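Local coordinates for protein putative rubredoxin reductase (Rhodopseudomonas palustris, PDB 3FG2) that probably transfers electrons from NADH through its bound FAD to a ferredoxin, as the reductase of the CYP199A2 system, at residues A[30-35]-A[87-92]; A[180-185]-A[327-332]; A[333-338]-A[364-369]. All blocks are in the same frame, centred on the assembly; numbering follows the deposited sequence.

Contact 1 of 3, residues A[30-35]-A[87-92]; sequences ALINDE and RKLLLA. With FAD (flavin-adenine dinucleotide), chain B.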
loop_
_atom_site.group_PDB
_atom_site.type_symbol
_atom_site.label_atom_id
_atom_site.label_comp_id
_atom_site.label_asym_id
_atom_site.label_seq_id
_atom_site.Cartn_x
_atom_site.Cartn_y
_atom_site.Cartn_z
ATOM N N ALA A 30 2.167 23.145 7.835
ATOM C CA ALA A 30 2.463 22.337 9.016
ATOM C C ALA A 30 2.173 20.866 8.741
ATOM O O ALA A 30 1.066 20.503 8.343
ATOM C CB ALA A 30 1.633 22.827 10.202
ATOM N N LEU A 31 3.174 20.024 8.964
ATOM C CA LEU A 31 3.043 18.592 8.720
ATOM C C LEU A 31 2.994 17.824 10.038
ATOM O O LEU A 31 4.023 17.607 10.668
ATOM C CB LEU A 31 4.240 18.100 7.897
ATOM C CG LEU A 31 4.042 17.083 6.769
ATOM C CD1 LEU A 31 5.381 16.400 6.491
ATOM C CD2 LEU A 31 2.993 16.049 7.151
ATOM N N ILE A 32 1.803 17.407 10.448
ATOM C CA ILE A 32 1.639 16.661 11.697
ATOM C C ILE A 32 2.095 15.212 11.531
ATOM O O ILE A 32 1.498 14.445 10.773
ATOM C CB ILE A 32 0.172 16.687 12.140
ATOM C CG1 ILE A 32 -0.287 18.141 12.239
ATOM C CG2 ILE A 32 0.009 15.961 13.475
ATOM C CD1 ILE A 32 -1.783 18.323 12.187
ATOM N N ASN A 33 3.152 14.844 12.249
ATOM C CA ASN A 33 3.717 13.501 12.163
ATOM C C ASN A 33 3.623 12.758 13.497
ATOM O O ASN A 33 4.352 13.077 14.438
ATOM C CB ASN A 33 5.177 13.617 11.708
ATOM C CG ASN A 33 5.849 12.277 11.552
ATOM O OD1 ASN A 33 5.197 11.274 11.249
ATOM N ND2 ASN A 33 7.173 12.250 11.736
ATOM N N ASP A 34 2.739 11.758 13.573
ATOM C CA ASP A 34 2.551 11.003 14.816
ATOM C C ASP A 34 3.483 9.813 15.036
ATOM O O ASP A 34 3.195 8.945 15.861
ATOM C CB ASP A 34 1.102 10.520 14.943
ATOM C CG ASP A 34 0.795 9.354 14.028
ATOM O OD1 ASP A 34 -0.335 8.822 14.094
ATOM O OD2 ASP A 34 1.686 8.968 13.241
ATOM N N GLU A 35 4.595 9.761 14.311
ATOM C CA GLU A 35 5.541 8.668 14.493
ATOM C C GLU A 35 6.903 9.223 14.862
ATOM O O GLU A 35 7.296 10.280 14.380
ATOM C CB GLU A 35 5.673 7.828 13.222
ATOM C CG GLU A 35 4.443 7.034 12.829
ATOM C CD GLU A 35 4.759 6.000 11.755
ATOM O OE1 GLU A 35 3.930 5.824 10.841
ATOM O OE2 GLU A 35 5.834 5.358 11.830
ATOM N N ARG A 87 -12.562 26.029 12.201
ATOM C CA ARG A 87 -11.431 25.719 11.332
ATOM C C ARG A 87 -10.150 25.561 12.133
ATOM O O ARG A 87 -9.105 26.109 11.784
ATOM C CB ARG A 87 -11.275 26.806 10.267
ATOM C CG ARG A 87 -12.446 26.839 9.290
ATOM C CD ARG A 87 -12.409 28.056 8.379
ATOM N NE ARG A 87 -11.206 28.099 7.553
ATOM C CZ ARG A 87 -10.995 28.999 6.599
ATOM N NH1 ARG A 87 -11.907 29.931 6.353
ATOM N NH2 ARG A 87 -9.877 28.968 5.889
ATOM N N LYS A 88 -10.249 24.794 13.214
ATOM C CA LYS A 88 -9.118 24.538 14.092
ATOM C C LYS A 88 -8.846 23.043 14.189
ATOM O O LYS A 88 -9.770 22.225 14.210
ATOM C CB LYS A 88 -9.394 25.111 15.484
ATOM C CG LYS A 88 -9.398 26.631 15.534
ATOM C CD LYS A 88 -10.233 27.152 16.700
ATOM C CE LYS A 88 -9.757 26.612 18.041
ATOM N NZ LYS A 88 -10.632 27.080 19.158
ATOM N N LEU A 89 -7.562 22.706 14.240
ATOM C CA LEU A 89 -7.101 21.330 14.322
ATOM C C LEU A 89 -6.668 21.091 15.764
ATOM O O LEU A 89 -5.756 21.744 16.268
ATOM C CB LEU A 89 -5.922 21.130 13.356
ATOM C CG LEU A 89 -5.459 19.742 12.897
ATOM C CD1 LEU A 89 -4.915 18.954 14.068
ATOM C CD2 LEU A 89 -6.614 19.014 12.242
ATOM N N LEU A 90 -7.341 20.152 16.417
ATOM C CA LEU A 90 -7.072 19.816 17.810
ATOM C C LEU A 90 -6.088 18.649 17.914
ATOM O O LEU A 90 -6.434 17.513 17.600
ATOM C CB LEU A 90 -8.399 19.455 18.482
ATOM C CG LEU A 90 -8.563 19.533 20.001
ATOM C CD1 LEU A 90 -10.050 19.432 20.326
ATOM C CD2 LEU A 90 -7.772 18.430 20.698
ATOM N N LEU A 91 -4.866 18.929 18.353
ATOM C CA LEU A 91 -3.855 17.883 18.491
ATOM C C LEU A 91 -4.036 17.131 19.804
ATOM O O LEU A 91 -4.898 17.475 20.613
ATOM C CB LEU A 91 -2.442 18.479 18.455
ATOM C CG LEU A 91 -1.968 19.276 17.240
ATOM C CD1 LEU A 91 -0.478 19.562 17.400
ATOM C CD2 LEU A 91 -2.220 18.497 15.964
ATOM N N ALA A 92 -3.209 16.110 20.014
ATOM C CA ALA A 92 -3.273 15.302 21.227
ATOM C C ALA A 92 -2.442 15.915 22.350
ATOM O O ALA A 92 -2.697 15.666 23.525
ATOM C CB ALA A 92 -2.790 13.890 20.934
HETATM P PA FAD B . 1.001 6.165 4.974
HETATM O O1A FAD B . 0.529 4.981 5.738
HETATM O O2A FAD B . 2.213 6.172 4.370
HETATM O O5B FAD B . 1.163 7.170 6.126
HETATM C C5B FAD B . 0.099 7.545 7.057
HETATM C C4B FAD B . 0.830 8.320 8.175
HETATM O O4B FAD B . -0.193 9.106 8.896
HETATM C C3B FAD B . 1.518 7.455 9.247
HETATM O O3B FAD B . 2.823 7.807 9.586
HETATM C C2B FAD B . 0.503 7.468 10.354
HETATM O O2B FAD B . 1.026 7.108 11.596
HETATM C C1B FAD B . 0.076 8.905 10.323
HETATM N N9A FAD B . -1.203 9.244 10.952
HETATM C C8A FAD B . -2.344 8.483 10.967
HETATM N N7A FAD B . -3.341 9.060 11.628
HETATM C C5A FAD B . -2.837 10.250 12.065
HETATM C C6A FAD B . -3.440 11.345 12.858
HETATM N N6A FAD B . -4.673 11.343 13.308
HETATM N N1A FAD B . -2.598 12.411 13.106
HETATM C C2A FAD B . -1.301 12.456 12.653
HETATM N N3A FAD B . -0.675 11.499 11.926
HETATM C C4A FAD B . -1.486 10.411 11.656
HETATM N N1 FAD B . 2.982 0.478 -2.438
HETATM C C2 FAD B . 3.542 0.342 -3.640
HETATM O O2 FAD B . 3.113 0.917 -4.594
HETATM N N3 FAD B . 4.687 -0.494 -3.855
HETATM C C4 FAD B . 5.272 -1.199 -2.818
HETATM O O4 FAD B . 6.247 -1.895 -3.038
HETATM C C4X FAD B . 4.670 -1.055 -1.496
HETATM N N5 FAD B . 5.205 -1.714 -0.440
HETATM C C5X FAD B . 4.617 -1.549 0.802
HETATM C C6 FAD B . 5.200 -2.239 1.902
HETATM C C7 FAD B . 4.689 -2.130 3.179
HETATM C C7M FAD B . 5.348 -2.885 4.317
HETATM C C8 FAD B . 3.513 -1.287 3.424
HETATM C C8M FAD B . 2.901 -1.119 4.797
HETATM C C9 FAD B . 2.923 -0.603 2.340
HETATM C C9A FAD B . 3.464 -0.723 1.037
HETATM N N10 FAD B . 2.916 -0.033 -0.124
HETATM C C10 FAD B . 3.489 -0.179 -1.356
HETATM C "C1'" FAD B . 1.731 0.832 0.098
HETATM C "C2'" FAD B . 2.175 2.297 0.394
HETATM O "O2'" FAD B . 3.065 2.276 1.487
HETATM C "C3'" FAD B . 0.932 3.106 0.704
HETATM O "O3'" FAD B . 0.077 3.121 -0.433
HETATM C "C4'" FAD B . 1.320 4.530 1.065
HETATM O "O4'" FAD B . 2.201 4.538 2.219
HETATM C "C5'" FAD B . 0.063 5.305 1.375
HETATM O "O5'" FAD B . 0.510 6.762 1.787
HETATM P P FAD B . -0.276 7.506 2.830
HETATM O O1P FAD B . 0.481 8.863 2.889
HETATM O O2P FAD B . -1.640 7.602 2.561
HETATM O O3P FAD B . -0.170 6.828 4.126
#

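Contact 2 of 3, residues A[180-185]-A[327-332]; sequences RVVTPE and DKLQIV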
loop_
_atom_site.group_PDB
_atom_site.type_symbol
_atom_site.label_atom_id
_atom_site.label_comp_id
_atom_site.label_asym_id
_atom_site.label_seq_id
_atom_site.Cartn_x
_atom_site.Cartn_y
_atom_site.Cartn_z
ATOM N N ARG A 180 -7.030 -10.802 -4.057
ATOM C CA ARG A 180 -7.639 -9.478 -4.064
ATOM C C ARG A 180 -7.006 -8.536 -5.090
ATOM O O ARG A 180 -7.613 -7.526 -5.458
ATOM C CB ARG A 180 -7.507 -8.859 -2.665
ATOM C CG ARG A 180 -8.002 -7.424 -2.511
ATOM C CD ARG A 180 -9.527 -7.331 -2.606
ATOM N NE ARG A 180 -9.967 -6.840 -3.909
ATOM C CZ ARG A 180 -10.116 -5.557 -4.222
ATOM N NH1 ARG A 180 -9.871 -4.611 -3.324
ATOM N NH2 ARG A 180 -10.499 -5.218 -5.442
ATOM N N VAL A 181 -5.809 -8.867 -5.575
ATOM C CA VAL A 181 -5.124 -7.967 -6.495
ATOM C C VAL A 181 -4.545 -8.453 -7.828
ATOM O O VAL A 181 -4.207 -7.622 -8.669
ATOM C CB VAL A 181 -3.991 -7.224 -5.747
ATOM C CG1 VAL A 181 -4.580 -6.275 -4.715
ATOM C CG2 VAL A 181 -3.083 -8.233 -5.054
ATOM N N VAL A 182 -4.410 -9.761 -8.031
ATOM C CA VAL A 182 -3.861 -10.263 -9.298
ATOM C C VAL A 182 -4.716 -11.383 -9.878
ATOM O O VAL A 182 -5.529 -11.984 -9.162
ATOM C CB VAL A 182 -2.409 -10.810 -9.128
ATOM C CG1 VAL A 182 -1.527 -9.760 -8.479
ATOM C CG2 VAL A 182 -2.417 -12.094 -8.300
ATOM N N THR A 183 -4.533 -11.668 -11.167
ATOM C CA THR A 183 -5.291 -12.739 -11.818
ATOM C C THR A 183 -4.608 -14.095 -11.547
ATOM O O THR A 183 -3.426 -14.148 -11.199
ATOM C CB THR A 183 -5.435 -12.488 -13.350
ATOM O OG1 THR A 183 -4.140 -12.406 -13.966
ATOM C CG2 THR A 183 -6.194 -11.190 -13.599
ATOM N N PRO A 184 -5.343 -15.207 -11.707
ATOM C CA PRO A 184 -4.830 -16.563 -11.472
ATOM C C PRO A 184 -3.445 -16.931 -12.013
ATOM O O PRO A 184 -2.687 -17.625 -11.334
ATOM C CB PRO A 184 -5.931 -17.452 -12.052
ATOM C CG PRO A 184 -7.168 -16.644 -11.796
ATOM C CD PRO A 184 -6.721 -15.261 -12.224
ATOM N N GLU A 185 -3.109 -16.485 -13.221
ATOM C CA GLU A 185 -1.805 -16.819 -13.787
ATOM C C GLU A 185 -0.657 -16.265 -12.942
ATOM O O GLU A 185 0.418 -16.861 -12.882
ATOM C CB GLU A 185 -1.679 -16.310 -15.227
ATOM C CG GLU A 185 -2.821 -16.710 -16.152
ATOM C CD GLU A 185 -4.132 -15.960 -15.844
ATOM O OE1 GLU A 185 -4.076 -14.771 -15.434
ATOM O OE2 GLU A 185 -5.220 -16.557 -16.030
ATOM N N ASP A 327 12.067 -12.317 -7.739
ATOM C CA ASP A 327 11.129 -11.910 -8.786
ATOM C C ASP A 327 10.549 -10.524 -8.545
ATOM O O ASP A 327 10.337 -10.118 -7.402
ATOM C CB ASP A 327 9.964 -12.908 -8.897
ATOM C CG ASP A 327 10.393 -14.266 -9.422
ATOM O OD1 ASP A 327 10.956 -14.333 -10.534
ATOM O OD2 ASP A 327 10.152 -15.274 -8.721
ATOM N N LYS A 328 10.298 -9.805 -9.636
ATOM C CA LYS A 328 9.717 -8.469 -9.574
ATOM C C LYS A 328 8.369 -8.517 -10.276
ATOM O O LYS A 328 8.262 -9.042 -11.385
ATOM C CB LYS A 328 10.615 -7.454 -10.278
ATOM C CG LYS A 328 9.915 -6.134 -10.620
ATOM C CD LYS A 328 9.725 -5.221 -9.414
ATOM C CE LYS A 328 11.002 -4.432 -9.123
ATOM N NZ LYS A 328 10.837 -3.461 -7.997
ATOM N N LEU A 329 7.346 -7.974 -9.622
ATOM C CA LEU A 329 6.003 -7.948 -10.180
ATOM C C LEU A 329 5.603 -6.497 -10.378
ATOM O O LEU A 329 5.674 -5.690 -9.449
ATOM C CB LEU A 329 5.009 -8.598 -9.215
ATOM C CG LEU A 329 3.658 -9.140 -9.722
ATOM C CD1 LEU A 329 2.638 -9.048 -8.594
ATOM C CD2 LEU A 329 3.160 -8.381 -10.921
ATOM N N GLN A 330 5.187 -6.165 -11.589
ATOM C CA GLN A 330 4.741 -4.817 -11.880
ATOM C C GLN A 330 3.345 -4.892 -12.477
ATOM O O GLN A 330 3.075 -5.709 -13.360
ATOM C CB GLN A 330 5.694 -4.125 -12.852
ATOM C CG GLN A 330 7.027 -3.760 -12.245
ATOM C CD GLN A 330 8.002 -3.309 -13.296
ATOM O OE1 GLN A 330 8.352 -4.071 -14.196
ATOM N NE2 GLN A 330 8.442 -2.064 -13.201
ATOM N N ILE A 331 2.456 -4.042 -11.983
ATOM C CA ILE A 331 1.091 -4.025 -12.470
ATOM C C ILE A 331 0.722 -2.615 -12.861
ATOM O O ILE A 331 0.997 -1.683 -12.112
ATOM C CB ILE A 331 0.086 -4.446 -11.384
ATOM C CG1 ILE A 331 0.489 -5.785 -10.769
ATOM C CG2 ILE A 331 -1.310 -4.548 -11.991
ATOM C CD1 ILE A 331 -0.403 -6.213 -9.605
ATOM N N VAL A 332 0.124 -2.454 -14.037
ATOM C CA VAL A 332 -0.337 -1.144 -14.463
ATOM C C VAL A 332 -1.794 -1.315 -14.887
ATOM O O VAL A 332 -2.111 -2.143 -15.755
ATOM C CB VAL A 332 0.489 -0.572 -15.638
ATOM C CG1 VAL A 332 0.467 -1.526 -16.830
ATOM C CG2 VAL A 332 -0.079 0.788 -16.038
#

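Contact 3 of 3, residues A[333-338]-A[364-369]; sequences GLTAGF and GIESVN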
loop_
_atom_site.group_PDB
_atom_site.type_symbol
_atom_site.label_atom_id
_atom_site.label_comp_id
_atom_site.label_asym_id
_atom_site.label_seq_id
_atom_site.Cartn_x
_atom_site.Cartn_y
_atom_site.Cartn_z
ATOM N N GLY A 333 -2.678 -0.546 -14.253
ATOM C CA GLY A 333 -4.099 -0.624 -14.557
ATOM C C GLY A 333 -4.855 -1.433 -13.514
ATOM O O GLY A 333 -4.247 -2.072 -12.656
ATOM N N LEU A 334 -6.184 -1.402 -13.574
ATOM C CA LEU A 334 -7.019 -2.151 -12.634
ATOM C C LEU A 334 -7.593 -3.363 -13.375
ATOM O O LEU A 334 -8.310 -3.201 -14.365
ATOM C CB LEU A 334 -8.146 -1.253 -12.113
ATOM C CG LEU A 334 -7.700 0.017 -11.364
ATOM C CD1 LEU A 334 -8.879 0.952 -11.126
ATOM C CD2 LEU A 334 -7.065 -0.376 -10.040
ATOM N N THR A 335 -7.275 -4.567 -12.901
ATOM C CA THR A 335 -7.744 -5.793 -13.550
ATOM C C THR A 335 -9.063 -6.404 -13.068
ATOM O O THR A 335 -9.422 -7.503 -13.493
ATOM C CB THR A 335 -6.687 -6.901 -13.462
ATOM O OG1 THR A 335 -6.235 -7.009 -12.113
ATOM C CG2 THR A 335 -5.513 -6.603 -14.366
ATOM N N ALA A 336 -9.786 -5.719 -12.189
ATOM C CA ALA A 336 -11.054 -6.261 -11.702
ATOM C C ALA A 336 -12.039 -6.460 -12.862
ATOM O O ALA A 336 -12.159 -5.608 -13.744
ATOM C CB ALA A 336 -11.661 -5.323 -10.649
ATOM N N GLY A 337 -12.727 -7.597 -12.860
ATOM C CA GLY A 337 -13.696 -7.877 -13.901
ATOM C C GLY A 337 -13.090 -8.428 -15.177
ATOM O O GLY A 337 -13.738 -8.418 -16.227
ATOM N N PHE A 338 -11.852 -8.913 -15.090
ATOM C CA PHE A 338 -11.163 -9.479 -16.252
ATOM C C PHE A 338 -11.932 -10.684 -16.787
ATOM O O PHE A 338 -12.409 -11.519 -16.005
ATOM C CB PHE A 338 -9.749 -9.922 -15.857
ATOM C CG PHE A 338 -9.721 -11.083 -14.893
ATOM C CD1 PHE A 338 -9.655 -12.394 -15.361
ATOM C CD2 PHE A 338 -9.777 -10.862 -13.518
ATOM C CE1 PHE A 338 -9.646 -13.472 -14.475
ATOM C CE2 PHE A 338 -9.769 -11.934 -12.617
ATOM C CZ PHE A 338 -9.703 -13.241 -13.096
ATOM N N GLY A 364 -5.378 -3.988 -18.138
ATOM C CA GLY A 364 -4.203 -3.975 -17.289
ATOM C C GLY A 364 -3.148 -4.971 -17.694
ATOM O O GLY A 364 -3.438 -5.928 -18.418
ATOM N N ILE A 365 -1.918 -4.739 -17.236
ATOM C CA ILE A 365 -0.811 -5.638 -17.532
ATOM C C ILE A 365 -0.063 -5.961 -16.254
ATOM O O ILE A 365 0.375 -5.058 -15.539
ATOM C CB ILE A 365 0.217 -5.029 -18.489
ATOM C CG1 ILE A 365 -0.446 -4.580 -19.788
ATOM C CG2 ILE A 365 1.287 -6.063 -18.801
ATOM C CD1 ILE A 365 0.551 -3.991 -20.793
ATOM N N GLU A 366 0.082 -7.253 -15.983
ATOM C CA GLU A 366 0.787 -7.745 -14.807
ATOM C C GLU A 366 2.059 -8.388 -15.350
ATOM O O GLU A 366 2.008 -9.455 -15.960
ATOM C CB GLU A 366 -0.071 -8.785 -14.093
ATOM C CG GLU A 366 -1.491 -8.320 -13.786
ATOM C CD GLU A 366 -2.412 -9.489 -13.467
ATOM O OE1 GLU A 366 -2.537 -10.396 -14.324
ATOM O OE2 GLU A 366 -3.007 -9.505 -12.366
ATOM N N SER A 367 3.192 -7.732 -15.131
ATOM C CA SER A 367 4.472 -8.208 -15.642
ATOM C C SER A 367 5.432 -8.762 -14.602
ATOM O O SER A 367 5.729 -8.100 -13.618
ATOM C CB SER A 367 5.171 -7.073 -16.390
ATOM O OG SER A 367 4.312 -6.486 -17.350
ATOM N N VAL A 368 5.927 -9.973 -14.835
ATOM C CA VAL A 368 6.886 -10.598 -13.932
ATOM C C VAL A 368 8.261 -10.520 -14.580
ATOM O O VAL A 368 8.483 -11.095 -15.646
ATOM C CB VAL A 368 6.549 -12.081 -13.671
ATOM C CG1 VAL A 368 7.712 -12.759 -12.956
ATOM C CG2 VAL A 368 5.297 -12.186 -12.834
ATOM N N ASN A 369 9.180 -9.808 -13.933
ATOM C CA ASN A 369 10.538 -9.630 -14.450
ATOM C C ASN A 369 10.520 -9.279 -15.941
ATOM O O ASN A 369 11.248 -9.872 -16.739
ATOM C CB ASN A 369 11.364 -10.903 -14.246
ATOM C CG ASN A 369 11.338 -11.399 -12.814
ATOM O OD1 ASN A 369 11.575 -10.637 -11.862
ATOM N ND2 ASN A 369 11.066 -12.694 -12.650
HETATM O O HOH W 1 -3.640 -6.987 -11.288
#

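Contact 1 of 3, residues A[30-35]-A[87-92]
Glu35 OE1 is gripped twice. It accepts a hydrogen bond from the FAD ribose hydroxyl O3B at 2.6 Å and forms a salt bridge with Arg42. The side chain runs extended beyond CG, which carries its carboxylate out to the sugar. Asp34 takes the other hydroxyl: FAD O2B donates to Asp34 OD2, also at 2.6 Å. Asp34 OD1 makes a salt bridge with Arg78. The two acids thus hold both ribose hydroxyls, and the arginines probably offset their charge.

Ile32 links this site to the strand 88-91. Its CG2 stands anti to the backbone N and meets the adenine at FAD C2A, 3.8 Å away. The other branch goes to the leucines. Ile32 CD1 meets Leu89 CD1 tip to tip at 3.7 Å. The same methyl lies 3.8 Å from Leu91 CD2, with the two side chains crossing obliquely. One isoleucine therefore packs on cofactor and strand together, and its contact with the strand is wholly apolar and buried.

An acidic residue just after the second strand of a Rossmann-type fold commonly binds the adenosine ribose, and Asp34 and Glu35 fit that pattern. Strand 29-32 lies between strands 4-7 and 72-75 in the parallel sheet. Strand 88-91 is the middle of a separate antiparallel sheet, between 79-83 and 96-98, and Leu89 also touches Met79 and Leu5.

Contact 2 of 3, residues A[180-185]-A[327-332]
Val182 and Ile331 make the nearest approach between 180-185 and 327-332. Val182 CG1 lies 3.9 Å from Ile331 CD1, and the two side chains cross at about a right angle. The same valine methyl reaches Leu329 CD1 at 4.2 Å, a lighter touch. Ile331 CG1 stands anti to its carbonyl carbon (chi1 -53°), and the extended chain beyond it brings CD1 out to the loop. There CD1 also comes within 4.2 Å of the backbone oxygen Val181 O. The contact is small and mainly apolar.

Two phenylalanines lie in the next shell. Phe152 of helix 152-163 touches Val181, Leu329 and Ile331, and Phe190 of helix 184-196 packs on Leu329. Polar bonds fix the ends: Arg176 holds Val182 O, while Asp327 makes a salt bridge with Arg193 through OD2 and a hydrogen bond with Tyr189 through OD1. Both partners belong to helix 184-196.

Thr183 sits at the N-cap position of that helix without making a capping bond. Its OG1 is hydrogen-bonded to Glu366 OE1, which ties the loop to the neighbouring strand 361-368.

Strand 327-333 belongs to the antiparallel sheet of the C-terminal reductase domain. The loop leads into a helix of the pyridine nucleotide-disulphide oxidoreductase part. The contact is thus a hydrophobic seam between the two parts of this flavoprotein reductase fold.

Contact 3 of 3, residues A[333-338]-A[364-369]
Gly333 and Gly364 form the tight end of this contact. With no side chain on either, Gly333 CA comes to 4.3 Å from Gly364 CA. Thr335 adds its methyl: CG2 packs against Gly364 CA at 4.1 Å, on the side where a CB would otherwise stand. Gly333 also has backbone angles that suit glycine.

The other branch of Thr335 makes a looser link. Thr335 OG1 is 4.1 Å from Glu366 OE2, and a water fills the link between them. The hydroxyl donates to the water at 2.7 Å, and the water donates to Glu366 OE2 at 2.8 Å. With chi1 at 49°, OG1 lies between the backbone N and the carbonyl carbon, and CG2 is left to face the glycine. Glu366 is held more directly at its other oxygen, where OE1 pairs with Thr183.

Beyond Thr335 the chain turns out to solvent at Ala336 and Gly337. A weak bond from Phe338 N to Thr335 O, 3.2 Å, closes the turn. Gly337 takes its third position with a positive phi (82°). Thr335 to Phe338 form a type II beta turn, lying between strands 327-333 and 340-344 of the antiparallel sheet in the C-terminal reductase domain.

In the fold
All three contacts are mostly buried where they touch, but they serve different regions. Contact 1 stands apart, its centre about 37 Å from that of contact 2 and on the opposite side of the chain's centre. It alone carries cofactor chemistry, with acids on a ribose beside an apolar patch. Contacts 2 and 3 adjoin, their centres about 6 Å apart, and use neighbouring strands of one antiparallel sheet, 327-333 and 361-368. Contact 2 is mainly apolar between its segments, whereas contact 3 relies on glycine closeness and a water. Besides the Thr183 bond, a probable hydrogen bond from Asn369 to Asp327 joins the two. Contact 3 also runs into an exposed turn.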